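Side-chain contacts in 3-hydroxyadipyl-CoA dehydrogenase (Escherichia coli, PDB 3MOG), which catalyses the NAD+-dependent oxidation of (3S)-3-hydroxyadipyl-CoA to 3-oxoadipyl-CoA in the phenylacetate degradation pathway and works as a homotrimer: residues E39-A44 with P75-H80; Q105-C110 with A130-P135; P213-A218 with E290-L295; R440-L445 with Y457-L462. All coordinates share one frame; numbering follows the deposited sequence.

Contact 1: E39-A44 with P75-H80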
loop_
_atom_site.group_PDB
_atom_site.type_symbol
_atom_site.label_atom_id
_atom_site.label_comp_id
_atom_site.label_asym_id
_atom_site.label_seq_id
_atom_site.Cartn_x
_atom_site.Cartn_y
_atom_site.Cartn_z
ATOM N N GLU C 39 43.543 -13.547 -12.008
ATOM C CA GLU C 39 43.376 -14.748 -11.182
ATOM C C GLU C 39 41.949 -15.269 -11.306
ATOM O O GLU C 39 41.734 -16.477 -11.417
ATOM C CB GLU C 39 43.642 -14.457 -9.693
ATOM C CG GLU C 39 44.878 -13.615 -9.388
ATOM C CD GLU C 39 44.669 -12.684 -8.200
ATOM O OE1 GLU C 39 44.325 -13.169 -7.095
ATOM O OE2 GLU C 39 44.845 -11.458 -8.376
ATOM N N ALA C 40 40.991 -14.339 -11.256
ATOM C CA ALA C 40 39.571 -14.660 -11.333
ATOM C C ALA C 40 39.273 -15.328 -12.674
ATOM O O ALA C 40 38.625 -16.374 -12.711
ATOM C CB ALA C 40 38.730 -13.413 -11.141
ATOM N N LEU C 41 39.796 -14.748 -13.756
ATOM C CA LEU C 41 39.662 -15.318 -15.099
ATOM C C LEU C 41 40.205 -16.747 -15.211
ATOM O O LEU C 41 39.549 -17.619 -15.793
ATOM C CB LEU C 41 40.328 -14.417 -16.136
ATOM C CG LEU C 41 39.613 -13.099 -16.428
ATOM C CD1 LEU C 41 40.455 -12.244 -17.344
ATOM C CD2 LEU C 41 38.249 -13.373 -17.049
ATOM N N THR C 42 41.379 -16.974 -14.623
ATOM C CA THR C 42 42.041 -18.281 -14.616
ATOM C C THR C 42 41.199 -19.334 -13.896
ATOM O O THR C 42 41.061 -20.444 -14.390
ATOM C CB THR C 42 43.460 -18.194 -13.974
ATOM O OG1 THR C 42 44.144 -17.050 -14.492
ATOM C CG2 THR C 42 44.289 -19.447 -14.280
ATOM N N ARG C 43 40.637 -18.970 -12.745
ATOM C CA ARG C 43 39.736 -19.848 -11.982
ATOM C C ARG C 43 38.452 -20.198 -12.745
ATOM O O ARG C 43 38.062 -21.374 -12.807
ATOM C CB ARG C 43 39.388 -19.220 -10.629
ATOM C CG ARG C 43 40.573 -19.134 -9.674
ATOM C CD ARG C 43 40.304 -18.198 -8.500
ATOM N NE ARG C 43 39.380 -18.771 -7.520
ATOM C CZ ARG C 43 39.348 -18.445 -6.228
ATOM N NH1 ARG C 43 40.197 -17.548 -5.734
ATOM N NH2 ARG C 43 38.466 -19.024 -5.420
ATOM N N ALA C 44 37.807 -19.172 -13.310
ATOM C CA ALA C 44 36.591 -19.343 -14.108
ATOM C C ALA C 44 36.845 -20.264 -15.308
ATOM O O ALA C 44 36.070 -21.196 -15.547
ATOM C CB ALA C 44 36.044 -17.987 -14.566
ATOM N N PRO C 75 40.802 -14.955 -22.249
ATOM C CA PRO C 75 40.737 -14.055 -21.090
ATOM C C PRO C 75 41.406 -12.717 -21.372
ATOM O O PRO C 75 42.534 -12.669 -21.871
ATOM C CB PRO C 75 41.486 -14.813 -19.993
ATOM C CG PRO C 75 42.406 -15.755 -20.718
ATOM C CD PRO C 75 41.772 -16.051 -22.058
ATOM N N VAL C 76 40.685 -11.640 -21.087
ATOM C CA VAL C 76 41.174 -10.283 -21.321
ATOM C C VAL C 76 40.977 -9.433 -20.077
ATOM O O VAL C 76 39.995 -9.610 -19.335
ATOM C CB VAL C 76 40.520 -9.596 -22.575
ATOM C CG1 VAL C 76 40.841 -10.364 -23.862
ATOM C CG2 VAL C 76 39.014 -9.444 -22.424
ATOM N N THR C 77 41.921 -8.520 -19.855
ATOM C CA THR C 77 41.920 -7.612 -18.700
ATOM C C THR C 77 41.811 -6.158 -19.172
ATOM O O THR C 77 41.563 -5.243 -18.387
ATOM C CB THR C 77 43.193 -7.801 -17.850
ATOM O OG1 THR C 77 43.464 -9.197 -17.696
ATOM C CG2 THR C 77 43.024 -7.200 -16.470
ATOM N N ASP C 78 41.992 -5.960 -20.471
ATOM C CA ASP C 78 41.875 -4.639 -21.081
ATOM C C ASP C 78 40.503 -4.486 -21.760
ATOM O O ASP C 78 40.176 -5.218 -22.704
ATOM C CB ASP C 78 43.027 -4.425 -22.074
ATOM C CG ASP C 78 42.995 -3.054 -22.742
ATOM O OD1 ASP C 78 42.621 -2.057 -22.086
ATOM O OD2 ASP C 78 43.359 -2.976 -23.935
ATOM N N ILE C 79 39.711 -3.528 -21.271
ATOM C CA ILE C 79 38.353 -3.254 -21.786
ATOM C C ILE C 79 38.344 -2.880 -23.264
ATOM O O ILE C 79 37.336 -3.070 -23.949
ATOM C CB ILE C 79 37.635 -2.100 -21.022
ATOM C CG1 ILE C 79 38.444 -1.629 -19.799
ATOM C CG2 ILE C 79 36.192 -2.492 -20.684
ATOM C CD1 ILE C 79 39.416 -0.454 -20.088
ATOM N N HIS C 80 39.475 -2.355 -23.736
ATOM C CA HIS C 80 39.634 -1.930 -25.121
ATOM C C HIS C 80 39.685 -3.088 -26.098
ATOM O O HIS C 80 39.371 -2.911 -27.271
ATOM C CB HIS C 80 40.870 -1.046 -25.279
ATOM C CG HIS C 80 40.708 0.317 -24.686
ATOM N ND1 HIS C 80 40.124 1.360 -25.373
ATOM C CD2 HIS C 80 41.045 0.806 -23.468
ATOM C CE1 HIS C 80 40.105 2.433 -24.602
ATOM N NE2 HIS C 80 40.662 2.126 -23.443
#

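Contact 2: Q105-C110 with A130-P135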
loop_
_atom_site.group_PDB
_atom_site.type_symbol
_atom_site.label_atom_id
_atom_site.label_comp_id
_atom_site.label_asym_id
_atom_site.label_seq_id
_atom_site.Cartn_x
_atom_site.Cartn_y
_atom_site.Cartn_z
ATOM N N GLN C 105 31.282 3.237 -20.579
ATOM C CA GLN C 105 32.608 2.881 -21.074
ATOM C C GLN C 105 32.572 2.034 -22.361
ATOM O O GLN C 105 33.398 2.229 -23.251
ATOM C CB GLN C 105 33.410 2.181 -19.976
ATOM C CG GLN C 105 34.919 2.350 -20.121
ATOM C CD GLN C 105 35.709 1.806 -18.933
ATOM O OE1 GLN C 105 36.929 1.966 -18.867
ATOM N NE2 GLN C 105 35.018 1.161 -17.991
ATOM N N LEU C 106 31.609 1.113 -22.462
ATOM C CA LEU C 106 31.469 0.263 -23.651
ATOM C C LEU C 106 30.899 1.016 -24.845
ATOM O O LEU C 106 31.057 0.586 -25.982
ATOM C CB LEU C 106 30.583 -0.949 -23.359
ATOM C CG LEU C 106 30.991 -1.977 -22.305
ATOM C CD1 LEU C 106 29.771 -2.794 -21.957
ATOM C CD2 LEU C 106 32.114 -2.885 -22.794
ATOM N N ALA C 107 30.220 2.128 -24.586
ATOM C CA ALA C 107 29.701 2.968 -25.669
ATOM C C ALA C 107 30.817 3.611 -26.509
ATOM O O ALA C 107 30.691 3.703 -27.733
ATOM C CB ALA C 107 28.743 4.019 -25.131
ATOM N N GLU C 108 31.906 4.026 -25.856
ATOM C CA GLU C 108 33.081 4.582 -26.565
ATOM C C GLU C 108 34.034 3.540 -27.135
ATOM O O GLU C 108 34.506 3.697 -28.260
ATOM C CB GLU C 108 33.860 5.603 -25.724
ATOM C CG GLU C 108 33.495 5.674 -24.258
ATOM C CD GLU C 108 33.183 7.098 -23.844
ATOM O OE1 GLU C 108 32.446 7.778 -24.596
ATOM O OE2 GLU C 108 33.668 7.542 -22.780
ATOM N N VAL C 109 34.308 2.496 -26.350
ATOM C CA VAL C 109 35.162 1.366 -26.752
ATOM C C VAL C 109 34.669 0.661 -28.030
ATOM O O VAL C 109 35.436 0.481 -28.968
ATOM C CB VAL C 109 35.331 0.347 -25.576
ATOM C CG1 VAL C 109 35.874 -0.995 -26.058
ATOM C CG2 VAL C 109 36.226 0.922 -24.481
ATOM N N CYS C 110 33.383 0.315 -28.068
ATOM C CA CYS C 110 32.795 -0.484 -29.152
ATOM C C CYS C 110 32.172 0.377 -30.253
ATOM O O CYS C 110 31.788 1.520 -29.991
ATOM C CB CYS C 110 31.704 -1.403 -28.582
ATOM S SG CYS C 110 32.179 -2.291 -27.106
ATOM N N ALA C 130 19.960 4.593 -20.403
ATOM C CA ALA C 130 19.509 5.983 -20.293
ATOM C C ALA C 130 20.485 7.007 -20.881
ATOM O O ALA C 130 20.106 7.805 -21.741
ATOM C CB ALA C 130 19.174 6.321 -18.820
ATOM N N GLU C 131 21.741 6.959 -20.443
ATOM C CA GLU C 131 22.708 8.002 -20.790
ATOM C C GLU C 131 23.717 7.564 -21.852
ATOM O O GLU C 131 24.605 8.335 -22.217
ATOM C CB GLU C 131 23.442 8.497 -19.534
ATOM C CG GLU C 131 22.527 8.869 -18.368
ATOM C CD GLU C 131 23.218 9.736 -17.332
ATOM O OE1 GLU C 131 23.588 10.880 -17.671
ATOM O OE2 GLU C 131 23.380 9.280 -16.177
ATOM N N ILE C 132 23.575 6.338 -22.356
ATOM C CA ILE C 132 24.582 5.782 -23.263
ATOM C C ILE C 132 24.277 6.069 -24.736
ATOM O O ILE C 132 23.123 6.296 -25.104
ATOM C CB ILE C 132 24.910 4.269 -22.966
ATOM C CG1 ILE C 132 24.022 3.310 -23.764
ATOM C CG2 ILE C 132 24.890 3.983 -21.458
ATOM C CD1 ILE C 132 24.703 2.728 -24.995
ATOM N N LYS C 133 25.337 6.017 -25.550
ATOM C CA LYS C 133 25.390 6.541 -26.922
ATOM C C LYS C 133 24.292 6.135 -27.889
ATOM O O LYS C 133 23.539 6.986 -28.350
ATOM C CB LYS C 133 26.775 6.292 -27.545
ATOM C CG LYS C 133 27.615 7.544 -27.877
ATOM C CD LYS C 133 27.364 8.762 -26.972
ATOM C CE LYS C 133 26.706 9.915 -27.749
ATOM N NZ LYS C 133 26.368 11.079 -26.879
ATOM N N ASN C 134 24.217 4.857 -28.231
ATOM C CA ASN C 134 23.170 4.395 -29.131
ATOM C C ASN C 134 22.218 3.507 -28.354
ATOM O O ASN C 134 22.366 2.295 -28.365
ATOM C CB ASN C 134 23.771 3.626 -30.304
ATOM C CG ASN C 134 24.318 4.534 -31.370
ATOM O OD1 ASN C 134 25.282 5.258 -31.136
ATOM N ND2 ASN C 134 23.714 4.497 -32.556
ATOM N N PRO C 135 21.223 4.108 -27.677
ATOM C CA PRO C 135 20.472 3.360 -26.656
ATOM C C PRO C 135 19.686 2.173 -27.224
ATOM O O PRO C 135 19.335 1.249 -26.489
ATOM C CB PRO C 135 19.535 4.420 -26.073
ATOM C CG PRO C 135 19.342 5.401 -27.184
ATOM C CD PRO C 135 20.617 5.423 -27.963
#

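Contact 3: P213-A218 with E290-L295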
loop_
_atom_site.group_PDB
_atom_site.type_symbol
_atom_site.label_atom_id
_atom_site.label_comp_id
_atom_site.label_asym_id
_atom_site.label_seq_id
_atom_site.Cartn_x
_atom_site.Cartn_y
_atom_site.Cartn_z
ATOM N N PRO C 213 5.086 -27.861 6.702
ATOM C CA PRO C 213 5.705 -27.483 5.421
ATOM C C PRO C 213 5.847 -28.644 4.439
ATOM O O PRO C 213 5.691 -28.451 3.222
ATOM C CB PRO C 213 7.085 -26.949 5.817
ATOM C CG PRO C 213 7.219 -27.151 7.303
ATOM C CD PRO C 213 5.849 -27.354 7.862
ATOM N N GLU C 214 6.131 -29.830 4.976
ATOM C CA GLU C 214 6.249 -31.077 4.207
ATOM C C GLU C 214 4.945 -31.435 3.516
ATOM O O GLU C 214 4.952 -32.027 2.451
ATOM C CB GLU C 214 6.635 -32.272 5.115
ATOM C CG GLU C 214 7.675 -31.996 6.178
ATOM C CD GLU C 214 7.057 -31.598 7.512
ATOM O OE1 GLU C 214 6.291 -32.406 8.088
ATOM O OE2 GLU C 214 7.345 -30.479 7.990
ATOM N N VAL C 215 3.825 -31.100 4.146
ATOM C CA VAL C 215 2.512 -31.421 3.595
ATOM C C VAL C 215 2.176 -30.448 2.440
ATOM O O VAL C 215 1.699 -30.875 1.379
ATOM C CB VAL C 215 1.436 -31.465 4.715
ATOM C CG1 VAL C 215 0.039 -31.641 4.146
ATOM C CG2 VAL C 215 1.736 -32.608 5.691
ATOM N N ILE C 216 2.460 -29.157 2.645
ATOM C CA ILE C 216 2.313 -28.146 1.597
ATOM C C ILE C 216 3.158 -28.511 0.380
ATOM O O ILE C 216 2.650 -28.511 -0.745
ATOM C CB ILE C 216 2.732 -26.744 2.092
ATOM C CG1 ILE C 216 1.963 -26.375 3.366
ATOM C CG2 ILE C 216 2.559 -25.718 0.972
ATOM C CD1 ILE C 216 2.385 -25.040 4.034
ATOM N N ASP C 217 4.432 -28.854 0.605
ATOM C CA ASP C 217 5.320 -29.282 -0.487
ATOM C C ASP C 217 4.857 -30.555 -1.216
ATOM O O ASP C 217 5.060 -30.700 -2.430
ATOM C CB ASP C 217 6.754 -29.478 0.012
ATOM C CG ASP C 217 7.477 -28.161 0.276
ATOM O OD1 ASP C 217 6.975 -27.081 -0.101
ATOM O OD2 ASP C 217 8.560 -28.208 0.880
ATOM N N ALA C 218 4.224 -31.464 -0.481
ATOM C CA ALA C 218 3.793 -32.738 -1.059
ATOM C C ALA C 218 2.561 -32.562 -1.932
ATOM O O ALA C 218 2.448 -33.191 -2.975
ATOM C CB ALA C 218 3.530 -33.768 0.037
ATOM N N GLU C 290 12.403 -36.901 5.380
ATOM C CA GLU C 290 11.355 -37.880 5.664
ATOM C C GLU C 290 10.367 -37.988 4.497
ATOM O O GLU C 290 10.293 -37.094 3.650
ATOM C CB GLU C 290 10.606 -37.509 6.947
ATOM C CG GLU C 290 11.450 -37.566 8.211
ATOM C CD GLU C 290 10.609 -37.610 9.479
ATOM O OE1 GLU C 290 9.668 -36.794 9.613
ATOM O OE2 GLU C 290 10.891 -38.465 10.345
ATOM N N ALA C 291 9.624 -39.089 4.451
ATOM C CA ALA C 291 8.551 -39.251 3.478
ATOM C C ALA C 291 7.211 -38.971 4.147
ATOM O O ALA C 291 6.957 -39.441 5.259
ATOM C CB ALA C 291 8.573 -40.652 2.880
ATOM N N VAL C 292 6.371 -38.183 3.479
ATOM C CA VAL C 292 5.005 -37.930 3.940
ATOM C C VAL C 292 4.150 -39.178 3.726
ATOM O O VAL C 292 4.157 -39.765 2.642
ATOM C CB VAL C 292 4.360 -36.708 3.245
ATOM C CG1 VAL C 292 4.735 -35.427 3.968
ATOM C CG2 VAL C 292 4.766 -36.647 1.773
ATOM N N VAL C 293 3.426 -39.576 4.765
ATOM C CA VAL C 293 2.752 -40.877 4.775
ATOM C C VAL C 293 1.337 -40.816 4.193
ATOM O O VAL C 293 1.033 -41.494 3.204
ATOM C CB VAL C 293 2.721 -41.522 6.203
ATOM C CG1 VAL C 293 2.114 -42.917 6.145
ATOM C CG2 VAL C 293 4.124 -41.580 6.817
ATOM N N GLY C 294 0.476 -40.014 4.806
ATOM C CA GLY C 294 -0.934 -40.042 4.459
ATOM C C GLY C 294 -1.680 -40.957 5.405
ATOM O O GLY C 294 -1.078 -41.787 6.086
ATOM N N LEU C 295 -2.998 -40.806 5.445
ATOM C CA LEU C 295 -3.816 -41.517 6.412
ATOM C C LEU C 295 -3.859 -43.018 6.137
ATOM O O LEU C 295 -3.917 -43.443 4.981
ATOM C CB LEU C 295 -5.215 -40.905 6.456
ATOM C CG LEU C 295 -5.206 -39.418 6.851
ATOM C CD1 LEU C 295 -6.478 -38.711 6.380
ATOM C CD2 LEU C 295 -4.956 -39.193 8.374
#

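Contact 4: R440-L445 with Y457-L462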
loop_
_atom_site.group_PDB
_atom_site.type_symbol
_atom_site.label_atom_id
_atom_site.label_comp_id
_atom_site.label_asym_id
_atom_site.label_seq_id
_atom_site.Cartn_x
_atom_site.Cartn_y
_atom_site.Cartn_z
ATOM N N ARG C 440 -14.160 -21.491 -13.689
ATOM C CA ARG C 440 -13.781 -22.196 -12.480
ATOM C C ARG C 440 -12.706 -21.448 -11.683
ATOM O O ARG C 440 -12.799 -21.351 -10.461
ATOM C CB ARG C 440 -13.293 -23.604 -12.831
ATOM C CG ARG C 440 -13.051 -24.474 -11.612
ATOM C CD ARG C 440 -12.772 -25.909 -11.988
ATOM N NE ARG C 440 -12.532 -26.676 -10.775
ATOM C CZ ARG C 440 -12.354 -27.992 -10.742
ATOM N NH1 ARG C 440 -12.124 -28.578 -9.578
ATOM N NH2 ARG C 440 -12.382 -28.718 -11.867
ATOM N N ILE C 441 -11.690 -20.945 -12.377
ATOM C CA ILE C 441 -10.637 -20.149 -11.738
ATOM C C ILE C 441 -11.226 -18.847 -11.211
ATOM O O ILE C 441 -10.950 -18.449 -10.078
ATOM C CB ILE C 441 -9.450 -19.855 -12.703
ATOM C CG1 ILE C 441 -8.783 -21.161 -13.152
ATOM C CG2 ILE C 441 -8.427 -18.898 -12.060
ATOM C CD1 ILE C 441 -8.365 -22.069 -12.017
ATOM N N LEU C 442 -12.069 -18.215 -12.027
ATOM C CA LEU C 442 -12.764 -16.989 -11.629
ATOM C C LEU C 442 -13.585 -17.146 -10.355
ATOM O O LEU C 442 -13.456 -16.337 -9.444
ATOM C CB LEU C 442 -13.659 -16.465 -12.762
ATOM C CG LEU C 442 -14.534 -15.276 -12.429
ATOM C CD1 LEU C 442 -13.687 -13.992 -12.337
ATOM C CD2 LEU C 442 -15.674 -15.131 -13.419
ATOM N N ARG C 443 -14.420 -18.187 -10.292
ATOM C CA ARG C 443 -15.295 -18.407 -9.131
ATOM C C ARG C 443 -14.508 -18.570 -7.811
ATOM O O ARG C 443 -14.868 -17.984 -6.784
ATOM C CB ARG C 443 -16.201 -19.618 -9.367
ATOM C CG ARG C 443 -17.114 -19.967 -8.180
ATOM C CD ARG C 443 -18.062 -21.108 -8.521
ATOM N NE ARG C 443 -17.354 -22.274 -9.057
ATOM C CZ ARG C 443 -17.948 -23.326 -9.610
ATOM N NH1 ARG C 443 -19.274 -23.381 -9.697
ATOM N NH2 ARG C 443 -17.211 -24.329 -10.069
ATOM N N LEU C 444 -13.443 -19.360 -7.879
ATOM C CA LEU C 444 -12.532 -19.589 -6.771
ATOM C C LEU C 444 -11.924 -18.284 -6.246
ATOM O O LEU C 444 -12.052 -17.968 -5.057
ATOM C CB LEU C 444 -11.447 -20.555 -7.225
ATOM C CG LEU C 444 -10.210 -20.845 -6.377
ATOM C CD1 LEU C 444 -10.572 -21.333 -5.005
ATOM C CD2 LEU C 444 -9.442 -21.925 -7.105
ATOM N N LEU C 445 -11.304 -17.514 -7.135
ATOM C CA LEU C 445 -10.678 -16.254 -6.739
ATOM C C LEU C 445 -11.687 -15.264 -6.156
ATOM O O LEU C 445 -11.379 -14.606 -5.157
ATOM C CB LEU C 445 -9.843 -15.644 -7.883
ATOM C CG LEU C 445 -8.570 -16.425 -8.268
ATOM C CD1 LEU C 445 -7.930 -15.872 -9.498
ATOM C CD2 LEU C 445 -7.529 -16.439 -7.162
ATOM N N TYR C 457 -6.570 -11.022 -3.773
ATOM C CA TYR C 457 -7.284 -12.106 -4.428
ATOM C C TYR C 457 -8.229 -11.642 -5.548
ATOM O O TYR C 457 -9.018 -12.440 -6.041
ATOM C CB TYR C 457 -7.963 -13.039 -3.392
ATOM C CG TYR C 457 -6.930 -13.699 -2.539
ATOM C CD1 TYR C 457 -6.150 -14.734 -3.043
ATOM C CD2 TYR C 457 -6.670 -13.243 -1.245
ATOM C CE1 TYR C 457 -5.151 -15.308 -2.280
ATOM C CE2 TYR C 457 -5.685 -13.820 -0.472
ATOM C CZ TYR C 457 -4.922 -14.842 -0.991
ATOM O OH TYR C 457 -3.930 -15.405 -0.221
ATOM N N ARG C 458 -8.122 -10.370 -5.957
ATOM C CA ARG C 458 -8.904 -9.867 -7.086
ATOM C C ARG C 458 -8.635 -10.671 -8.367
ATOM O O ARG C 458 -7.478 -10.909 -8.729
ATOM C CB ARG C 458 -8.691 -8.357 -7.309
ATOM C CG ARG C 458 -7.310 -7.914 -7.863
ATOM C CD ARG C 458 -7.295 -7.787 -9.380
ATOM N NE ARG C 458 -5.959 -7.507 -9.901
ATOM C CZ ARG C 458 -5.051 -8.442 -10.149
ATOM N NH1 ARG C 458 -5.342 -9.709 -9.908
ATOM N NH2 ARG C 458 -3.855 -8.112 -10.618
ATOM N N PRO C 459 -9.709 -11.131 -9.032
ATOM C CA PRO C 459 -9.589 -11.650 -10.393
ATOM C C PRO C 459 -9.177 -10.494 -11.298
ATOM O O PRO C 459 -9.736 -9.382 -11.172
ATOM C CB PRO C 459 -11.020 -12.020 -10.746
ATOM C CG PRO C 459 -11.718 -12.187 -9.440
ATOM C CD PRO C 459 -11.094 -11.211 -8.530
ATOM N N CYS C 460 -8.195 -10.706 -12.169
ATOM C CA CYS C 460 -7.773 -9.594 -13.020
ATOM C C CYS C 460 -8.774 -9.399 -14.162
ATOM O O CYS C 460 -9.562 -10.295 -14.460
ATOM C CB CYS C 460 -6.325 -9.741 -13.515
ATOM S SG CYS C 460 -6.130 -10.912 -14.814
ATOM N N SER C 461 -8.741 -8.229 -14.793
ATOM C CA SER C 461 -9.751 -7.872 -15.789
ATOM C C SER C 461 -9.814 -8.882 -16.964
ATOM O O SER C 461 -10.913 -9.238 -17.420
ATOM C CB SER C 461 -9.559 -6.413 -16.227
ATOM O OG SER C 461 -10.143 -6.157 -17.491
ATOM N N LEU C 462 -8.654 -9.402 -17.379
ATOM C CA LEU C 462 -8.587 -10.421 -18.455
ATOM C C LEU C 462 -9.157 -11.785 -18.047
ATOM O O LEU C 462 -9.669 -12.528 -18.895
ATOM C CB LEU C 462 -7.149 -10.579 -18.995
ATOM C CG LEU C 462 -6.932 -11.476 -20.225
ATOM C CD1 LEU C 462 -7.736 -10.964 -21.430
ATOM C CD2 LEU C 462 -5.448 -11.573 -20.570
#

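Contact 1: E39-A44 with P75-H80
The peptide group that joins Val76 to Thr77 carries the CD1 methyl of Leu41 over one face. CD1 sits 3.3 Å from Val76 O, well above the carbonyl plane, so it covers the oxygen from the side and does not meet it head-on. The same methyl is 3.8 Å from Val76 N. The pyrrolidine of Pro75 turns its CB corner to the leucine: Pro75 CB lies 3.8 Å from Leu41 CD1 and 4.0 Å from Leu41 CB. A methyl and a methylene of one side chain thus share a single proline carbon. With chi2 at 174°, Leu41 is stretched to full length from the helix, and this carries CD1 past the proline to the backbone beyond. Thr77 OG1 is a looser neighbour, 4.3 Å from Leu41 CD1. No hydrogen bond crosses the contact, and van der Waals packing alone joins the two segments. Val76 points its side chain away from the helix, onto Leu32 and Tyr34, while its backbone bonds to Leu33, the residue on which Leu41 also rests. Strand 31-34 therefore lies beside strand 73-76 and beneath Leu41. Helix 38-57 follows that strand, and strand 73-76 is added at its flank as the outermost parallel strand of the sheet, the helix-on-sheet packing of a beta-alpha-beta crossover in a Rossmann-type NAD-binding domain.

Contact 2: Q105-C110 with A130-P135
Apolar packing makes the whole of the direct contact between Ala107 and the pair Ile132-Lys133. The CB methyl of Ala107 stands out from the helix and meets Lys133 CB at 3.9 Å, with Lys133 N almost as near at 4.0 Å. Next to it the CD1 methyl of Ile132 reaches Ala107 CB at 4.2 Å. One methyl is therefore received by the root of a lysine and the end of an isoleucine, and with so small a side chain the helix and loop come close, the CA atoms of Ala107 and Lys133 lying 5.7 Å apart. The rest of Lys133 takes no share: its chain bends at chi2 (30°) and again at chi3 (-113°), leading the ammonium group away from the helix. Ile132 also rests on Phe103 and Leu116, which continue the apolar layer toward the sheet. Just upstream, Ala130 packs on Ile270 of the second subunit.

Hydrogen bonding stays within each side. The last helical turn is closed by Cys110 N to Leu106 O at 3.1 Å, after which the chain leaves helical geometry. The loop is tied to its own continuation, since Asn134 ND2 binds Glu136 OE2 and Asn134 O receives Arg137 NE. A long, weak ion pair links Glu131 OE2 to Lys100 NZ, earlier on the same helix.

With no polar bond between the two segments themselves, the end of helix 96-109 is probably seated mainly by apolar burial of Ala107 and Ile132, while the exposed Lys133 carries its charge away from the helix.

Contact 3: P213-A218 with E290-L295
The helical turn that Val292 covers is held by a backbone bond from Asp217 N to Pro213 O, 2.9 Å long. One residue on, Ala218 N gives a weak bond of 3.1 Å to Glu214 O and another weak one to Val215 O. The CG1 methyl of Val292 rests against Glu214 O at 3.7 Å. Val292 straddles this turn with its two methyls: CG1 touches Glu214 CB at 3.9 Å and comes within 4.5 Å of Val215 CG2, while CG2 presses on Ala218 CB at 3.6 Å. Its chi1 of -85° sets CG1 beside the backbone N, toward Glu214, and turns the other branch to the alanine one turn further along. A single valine thus covers a patch made by positions i, i+1 and i+4 of the helix.

Helix 213-223 belongs to the first of two C-terminal-type dehydrogenase domains, and residues 290-295 lie in the long loop that runs from helix 263-270 to the second, six-stranded sheet. At its far end Leu295 bonds through its backbone to Val379 in the edge strand 378-381, and Val215 packs on Leu380 of that strand.

Asp217, on another side of the helix, is tied down: OD2 is hydrogen-bonded to Tyr283 OH and Glu232 N, and OD1 to Leu231 N. A glycerol molecule, probably from crystallisation, lies about 5 Å from the Glu214 side chain.

Contact 4: R440-L445 with Y457-L462
Aliphatic packing gathers on the ring of Pro459, which meets Leu442 and Leu445 from successive turns of the helix. Leu442 runs across the proline at about a right angle, its CD1 methyl 3.7 Å from Pro459 CB and 3.9 Å from Pro459 CG. Its CG lies anti to the backbone N (chi1 174°), which swings the branch over toward the loop. Leu445 adds its CB, 4.2 Å from Pro459 CG, and its side chain also packs on Leu463.

Among the polar atoms, Leu445 O and Tyr457 O approach to 3.3 Å, but both are acceptors and no bond joins them. Tyr457 O also lies 3.8 Å from Leu445 CB. The tyrosine ring leads away from residues 440-445, toward Leu448 and Tyr452 further along the same helix, and its hydroxyl is hydrogen-bonded to Arg392 and Glu201. Asn399 grips the loop at two points, Arg458 O and Cys460 N. Beyond it, Ser461 OG bonds to His451 of the second subunit.

Cys460 occupies the N-cap position of the next helix. The contact therefore packs the connecting loop against the first arm of a helical hairpin, helices 438-452 and 461-473, at the end of the second all-helical C-terminal domain.

The four contacts follow one another along the chain, each closing before the next opens. Contacts 1 and 2 share the N-terminal NAD-binding domain, contact 1 including the edge strand of its sheet and contact 2 packing on strand 115-118. Their centres are 22 Å apart, and they touch where Ile79 and His80 pack on Val109. Contact 3 lies about 48 Å from contact 1, centre to centre, and joins a helix of the first C-terminal domain to the loop that runs on to the six-stranded sheet. Contact 4, centred 29 Å from contact 3, belongs to the second C-terminal domain. The series thus runs from the cofactor-binding domain to the last helices; a second subunit is met at both contact 2 and contact 4.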